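Local coordinates for hydroxylacyl-CoA dehydrogenase (Streptomyces coelicolor, PDB 5BKA), which belongs to the NTF2-like superfamily and probably acts on a polyketide intermediate in the biosynthesis of actinorhodin, a benzoisochromanequinone, at residues 20-23 with 24-27; 57-60 with 61-65. All blocks are in the same frame, centred on the assembly; numbering follows the deposited sequence.

Contact 1: residues 20-23 with 24-27; sequences HQMQ and KLDG
His20 to Gln23 hand their carbonyls to the amides of Lys24 to Gly27 in four successive i to i+4 bonds, the tightest from Asp26 N to Met22 O at 2.9 Å, while in the last, Gly27 N to Gln23 O, the N-H...O angle falls to 135°, with the donor above the carbonyl plane. That distortion marks the end of the helix: Gly27 is the first residue to leave helical torsions. On the inner face Met22, a selenomethionine, and Leu25 run side by side in the same direction, SE lying 4.1 Å from Leu25 CD2. A leucine and the flexible, unbranched chain of a methionine, here carrying selenium, both fill space beside Tyr33 of helix 30-35. Lys24 instead keeps its aliphatic part against the preceding turn, CG standing 3.3 Å from His20 O; with CG anti to its own carbonyl carbon (chi1 -67°), the extended chain leads outward and back toward the His20 side, leaving NZ 6.2 Å from His20 ND1. The buried carboxylate of Asp26 sits beside Met22 O without bonding to it, since both accept; its mates are His78 ND1 at OD1 and Tyr98 OH of the second subunit at OD2. Gln23 likewise reaches across the interface, its NE2 bonded to the carbonyls of His82 and Thr96 of that subunit, whereas Gln21 turns inward to Thr36 and Arg136. Apolar side chains, a buried glutamine and a buried carboxylate thus share the final turns of the long N-terminal helix, which packs against the curved sheet of the SnoaL-like, NTF2-type alpha+beta fold.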
ATOM      1  N   HIS B  20      -3.229 -10.078   6.152  1.00 34.63           N
ATOM      2  CA  HIS B  20      -3.317 -10.809   7.413  1.00 35.95           C
ATOM      3  C   HIS B  20      -1.938 -11.229   7.906  1.00 35.85           C
ATOM      4  O   HIS B  20      -1.654 -11.157   9.108  1.00 36.57           O
ATOM      5  CB  HIS B  20      -4.220 -12.031   7.248  1.00 37.35           C
ATOM      6  CG  HIS B  20      -5.675 -11.699   7.117  1.00 38.10           C
ATOM      7  ND1 HIS B  20      -6.529 -11.662   8.198  1.00 39.55           N
ATOM      8  CD2 HIS B  20      -6.424 -11.392   6.033  1.00 37.86           C
ATOM      9  CE1 HIS B  20      -7.744 -11.345   7.785  1.00 41.43           C
ATOM     10  NE2 HIS B  20      -7.707 -11.174   6.475  1.00 39.14           N
ATOM     11  N   GLN B  21      -1.074 -11.675   6.992  1.00 35.19           N
ATOM     12  CA  GLN B  21       0.237 -12.192   7.377  1.00 37.05           C
ATOM     13  C   GLN B  21       1.076 -11.123   8.069  1.00 34.86           C
ATOM     14  O   GLN B  21       1.624 -11.353   9.154  1.00 35.73           O
ATOM     15  CB  GLN B  21       0.955 -12.737   6.140  1.00 34.89           C
ATOM     16  CG  GLN B  21       2.354 -13.272   6.388  1.00 41.14           C
ATOM     17  CD  GLN B  21       3.003 -13.796   5.119  1.00 41.10           C
ATOM     18  OE1 GLN B  21       3.073 -13.096   4.109  1.00 34.05           O
ATOM     19  NE2 GLN B  21       3.475 -15.036   5.163  1.00 37.94           N
HETATM   20  N   MSE B  22       1.185  -9.945   7.460  1.00 33.68           N
HETATM   21  CA  MSE B  22       2.028  -8.874   7.991  1.00 33.36           C
HETATM   22  C   MSE B  22       1.484  -8.288   9.290  1.00 34.17           C
HETATM   23  O   MSE B  22       2.249  -7.885  10.166  1.00 34.70           O
HETATM   24  CB  MSE B  22       2.188  -7.754   6.962  1.00 32.13           C
HETATM   25  CG  MSE B  22       3.114  -8.087   5.812  1.00 53.11           C
HETATM   26 SE   MSE B  22       4.637  -9.165   6.351  1.00 59.13          SE
HETATM   27  CE  MSE B  22       4.427 -10.554   5.046  1.00 42.90           C
ATOM     28  N   GLN B  23       0.156  -8.222   9.404  1.00 34.50           N
ATOM     29  CA  GLN B  23      -0.444  -7.708  10.630  1.00 37.31           C
ATOM     30  C   GLN B  23      -0.163  -8.624  11.814  1.00 37.10           C
ATOM     31  O   GLN B  23      -0.016  -8.146  12.945  1.00 38.12           O
ATOM     32  CB  GLN B  23      -1.949  -7.516  10.440  1.00 35.87           C
ATOM     33  CG  GLN B  23      -2.308  -6.274   9.635  1.00 34.81           C
ATOM     34  CD  GLN B  23      -3.789  -5.952   9.678  1.00 35.51           C
ATOM     35  OE1 GLN B  23      -4.481  -6.284  10.640  1.00 36.99           O
ATOM     36  NE2 GLN B  23      -4.284  -5.301   8.631  1.00 36.59           N
ATOM     37  N   LYS B  24      -0.091  -9.934  11.575  1.00 37.49           N
ATOM     38  CA  LYS B  24       0.355 -10.861  12.610  1.00 39.00           C
ATOM     39  C   LYS B  24       1.802 -10.590  13.006  1.00 39.69           C
ATOM     40  O   LYS B  24       2.118 -10.469  14.195  1.00 40.30           O
ATOM     41  CB  LYS B  24       0.173 -12.301  12.130  1.00 39.47           C
ATOM     42  CG  LYS B  24      -1.289 -12.692  11.960  1.00 40.14           C
ATOM     43  CD  LYS B  24      -1.454 -14.137  11.533  1.00 40.95           C
ATOM     44  CE  LYS B  24      -2.927 -14.493  11.406  1.00 43.46           C
ATOM     45  NZ  LYS B  24      -3.137 -15.943  11.164  1.00 43.48           N
ATOM     46  N   LEU B  25       2.699 -10.508  12.017  1.00 37.75           N
ATOM     47  CA  LEU B  25       4.109 -10.237  12.292  1.00 37.91           C
ATOM     48  C   LEU B  25       4.280  -8.958  13.103  1.00 38.25           C
ATOM     49  O   LEU B  25       4.993  -8.938  14.113  1.00 39.56           O
ATOM     50  CB  LEU B  25       4.888 -10.149  10.979  1.00 36.61           C
ATOM     51  CG  LEU B  25       6.371  -9.775  11.083  1.00 38.61           C
ATOM     52  CD1 LEU B  25       7.166 -10.895  11.735  1.00 38.31           C
ATOM     53  CD2 LEU B  25       6.948  -9.430   9.714  1.00 35.62           C
ATOM     54  N   ASP B  26       3.645  -7.870  12.661  1.00 37.28           N
ATOM     55  CA  ASP B  26       3.773  -6.590  13.349  1.00 37.72           C
ATOM     56  C   ASP B  26       3.060  -6.565  14.697  1.00 39.40           C
ATOM     57  O   ASP B  26       3.402  -5.733  15.546  1.00 40.42           O
ATOM     58  CB  ASP B  26       3.240  -5.471  12.458  1.00 36.38           C
ATOM     59  CG  ASP B  26       4.107  -5.238  11.230  1.00 36.53           C
ATOM     60  OD1 ASP B  26       5.330  -5.473  11.320  1.00 35.43           O
ATOM     61  OD2 ASP B  26       3.571  -4.825  10.176  1.00 33.88           O
ATOM     62  N   GLY B  27       2.084  -7.447  14.906  1.00 39.96           N
ATOM     63  CA  GLY B  27       1.429  -7.648  16.179  1.00 41.90           C
ATOM     64  C   GLY B  27       2.116  -8.636  17.087  1.00 43.50           C
ATOM     65  O   GLY B  27       1.505  -9.071  18.070  1.00 50.32           O
TER

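Contact 2: residues 57-60 with 61-65; sequences GITA and VLEDF
Ile58 and Leu62, one turn apart, point the same way and meet through methyl groups, CG2 of the first 4.2 Å from CD1 of the second. Leu62 CG also lies 3.2 Å from Ile58 O, because its chi1 of -66° swings CG back beside its own amide, and Leu62 N donates to Ile58 O at 3.0 Å. The Ile58 carbonyl oxygen is thereby flanked by hydrocarbon. On another face Thr59 CG2 lies 3.6 Å from Glu63 OE2, a contact of methyl with carboxylate; the threonine hydroxyl is turned the other way and bonds to Arg55 O one turn earlier. Val61, branched at CB, sets CG2 3.7 Å from Gly57 O, the acceptor of its amide. Glu63 and Asp64 continue the ladder, donating to Thr59 O and Ala60 O, with the Glu63 bond the straighter at 170°. Further out, Phe43 of strand 41-44 packs on Ile58 and Val61, while Phe30 and Tyr33 of helix 30-35 pack on Leu62. Replacing Leu62 by an alanine would probably leave Ile58 CG2 without its methyl neighbour and open a gap toward those two aromatic rings. Small Ala60 and acidic Glu63 and Asp64 suit the exposed side. The chemistry is that of an amphipathic helix: main-chain bonds hold the turns together, and dispersion contacts of branched side chains join them to the fold.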
ATOM      1  N   GLY B  57      11.880 -22.869  13.429  1.00 43.27           N
ATOM      2  CA  GLY B  57      13.060 -22.088  13.091  1.00 43.96           C
ATOM      3  C   GLY B  57      12.726 -20.653  12.732  1.00 43.43           C
ATOM      4  O   GLY B  57      13.448 -19.726  13.106  1.00 44.77           O
ATOM      5  N   ILE B  58      11.635 -20.450  11.992  1.00 42.34           N
ATOM      6  CA  ILE B  58      11.212 -19.098  11.640  1.00 42.37           C
ATOM      7  C   ILE B  58      10.797 -18.332  12.890  1.00 42.63           C
ATOM      8  O   ILE B  58      11.150 -17.158  13.062  1.00 44.13           O
ATOM      9  CB  ILE B  58      10.083 -19.142  10.595  1.00 41.53           C
ATOM     10  CG1 ILE B  58      10.593 -19.766   9.298  1.00 41.54           C
ATOM     11  CG2 ILE B  58       9.538 -17.741  10.333  1.00 42.12           C
ATOM     12  CD1 ILE B  58       9.526 -19.984   8.254  1.00 42.84           C
ATOM     13  N   THR B  59      10.048 -18.988  13.784  1.00 42.26           N
ATOM     14  CA  THR B  59       9.676 -18.349  15.044  1.00 46.50           C
ATOM     15  C   THR B  59      10.905 -17.921  15.836  1.00 45.67           C
ATOM     16  O   THR B  59      10.951 -16.801  16.358  1.00 44.50           O
ATOM     17  CB  THR B  59       8.804 -19.287  15.876  1.00 45.76           C
ATOM     18  OG1 THR B  59       7.574 -19.547  15.188  1.00 42.38           O
ATOM     19  CG2 THR B  59       8.541 -18.703  17.259  1.00 47.47           C
ATOM     20  N   ALA B  60      11.911 -18.792  15.938  1.00 44.17           N
ATOM     21  CA  ALA B  60      13.121 -18.466  16.688  1.00 45.40           C
ATOM     22  C   ALA B  60      13.812 -17.243  16.105  1.00 47.80           C
ATOM     23  O   ALA B  60      14.226 -16.341  16.841  1.00 47.01           O
ATOM     24  CB  ALA B  60      14.068 -19.666  16.700  1.00 47.90           C
ATOM     25  N   VAL B  61      13.960 -17.208  14.778  1.00 47.08           N
ATOM     26  CA  VAL B  61      14.597 -16.070  14.117  1.00 47.18           C
ATOM     27  C   VAL B  61      13.842 -14.780  14.417  1.00 47.75           C
ATOM     28  O   VAL B  61      14.447 -13.724  14.645  1.00 49.61           O
ATOM     29  CB  VAL B  61      14.702 -16.330  12.601  1.00 47.25           C
ATOM     30  CG1 VAL B  61      14.698 -15.027  11.822  1.00 54.04           C
ATOM     31  CG2 VAL B  61      15.949 -17.140  12.289  1.00 48.80           C
ATOM     32  N   LEU B  62      12.511 -14.848  14.442  1.00 46.84           N
ATOM     33  CA  LEU B  62      11.718 -13.645  14.673  1.00 46.98           C
ATOM     34  C   LEU B  62      11.903 -13.116  16.090  1.00 48.66           C
ATOM     35  O   LEU B  62      12.047 -11.904  16.288  1.00 50.00           O
ATOM     36  CB  LEU B  62      10.242 -13.932  14.403  1.00 46.01           C
ATOM     37  CG  LEU B  62       9.855 -14.254  12.963  1.00 47.11           C
ATOM     38  CD1 LEU B  62       8.391 -14.650  12.877  1.00 47.87           C
ATOM     39  CD2 LEU B  62      10.150 -13.077  12.041  1.00 47.22           C
ATOM     40  N   GLU B  63      11.886 -14.005  17.088  1.00 47.02           N
ATOM     41  CA  GLU B  63      12.164 -13.602  18.464  1.00 50.18           C
ATOM     42  C   GLU B  63      13.529 -12.936  18.604  1.00 52.73           C
ATOM     43  O   GLU B  63      13.660 -11.930  19.312  1.00 53.23           O
ATOM     44  CB  GLU B  63      12.052 -14.809  19.391  1.00 51.91           C
ATOM     45  CG  GLU B  63      10.711 -14.902  20.090  1.00 56.47           C
ATOM     46  CD  GLU B  63      10.471 -16.251  20.732  1.00 64.07           C
ATOM     47  OE1 GLU B  63      11.134 -16.554  21.743  1.00 65.28           O
ATOM     48  OE2 GLU B  63       9.631 -17.013  20.209  1.00 65.55           O
ATOM     49  N   ASP B  64      14.562 -13.491  17.959  1.00 54.78           N
ATOM     50  CA  ASP B  64      15.917 -12.982  18.164  1.00 58.39           C
ATOM     51  C   ASP B  64      16.071 -11.573  17.599  1.00 61.70           C
ATOM     52  O   ASP B  64      16.523 -10.658  18.299  1.00 66.19           O
ATOM     53  CB  ASP B  64      16.947 -13.923  17.539  1.00 63.21           C
ATOM     54  CG  ASP B  64      18.362 -13.610  17.996  1.00 68.46           C
ATOM     55  OD1 ASP B  64      18.915 -12.578  17.567  1.00 71.81           O
ATOM     56  OD2 ASP B  64      18.919 -14.392  18.792  1.00 71.07           O
ATOM     57  N   PHE B  65      15.698 -11.378  16.333  1.00 61.85           N
ATOM     58  CA  PHE B  65      15.730 -10.044  15.745  1.00 65.74           C
ATOM     59  C   PHE B  65      14.762  -9.092  16.434  1.00 65.76           C
ATOM     60  O   PHE B  65      14.825  -7.879  16.202  1.00 67.15           O
ATOM     61  CB  PHE B  65      15.407 -10.119  14.249  1.00 68.82           C
ATOM     62  CG  PHE B  65      16.547 -10.619  13.398  1.00 71.21           C
ATOM     63  CD1 PHE B  65      16.350 -11.653  12.496  1.00 66.17           C
ATOM     64  CD2 PHE B  65      17.809 -10.053  13.494  1.00 72.78           C
ATOM     65  CE1 PHE B  65      17.389 -12.120  11.711  1.00 68.52           C
ATOM     66  CE2 PHE B  65      18.854 -10.514  12.709  1.00 73.66           C
ATOM     67  CZ  PHE B  65      18.642 -11.548  11.818  1.00 73.64           C
TER

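In the fold
Both contacts are consecutive turns of a helix, 20-27 at the end of helix 10-26 and 57-65 within helix 54-67, and their centres lie about 14 Å apart. They meet directly, Leu25 CD1 packing 3.7 Å from Leu62 CD2, and both lean on Phe30 and Tyr33, so helix 30-35 is their common neighbour. Contact 1 lies deeper, its centre about 9 Å from the centre of the chain against about 13 Å, and Gln21, Gln23 and Asp26 are committed to bonds within the subunit or across to the second one. Contact 2 touches no other chain of the assembly; its inner side is largely hydrocarbon, and its charged residues lie on the outer surface.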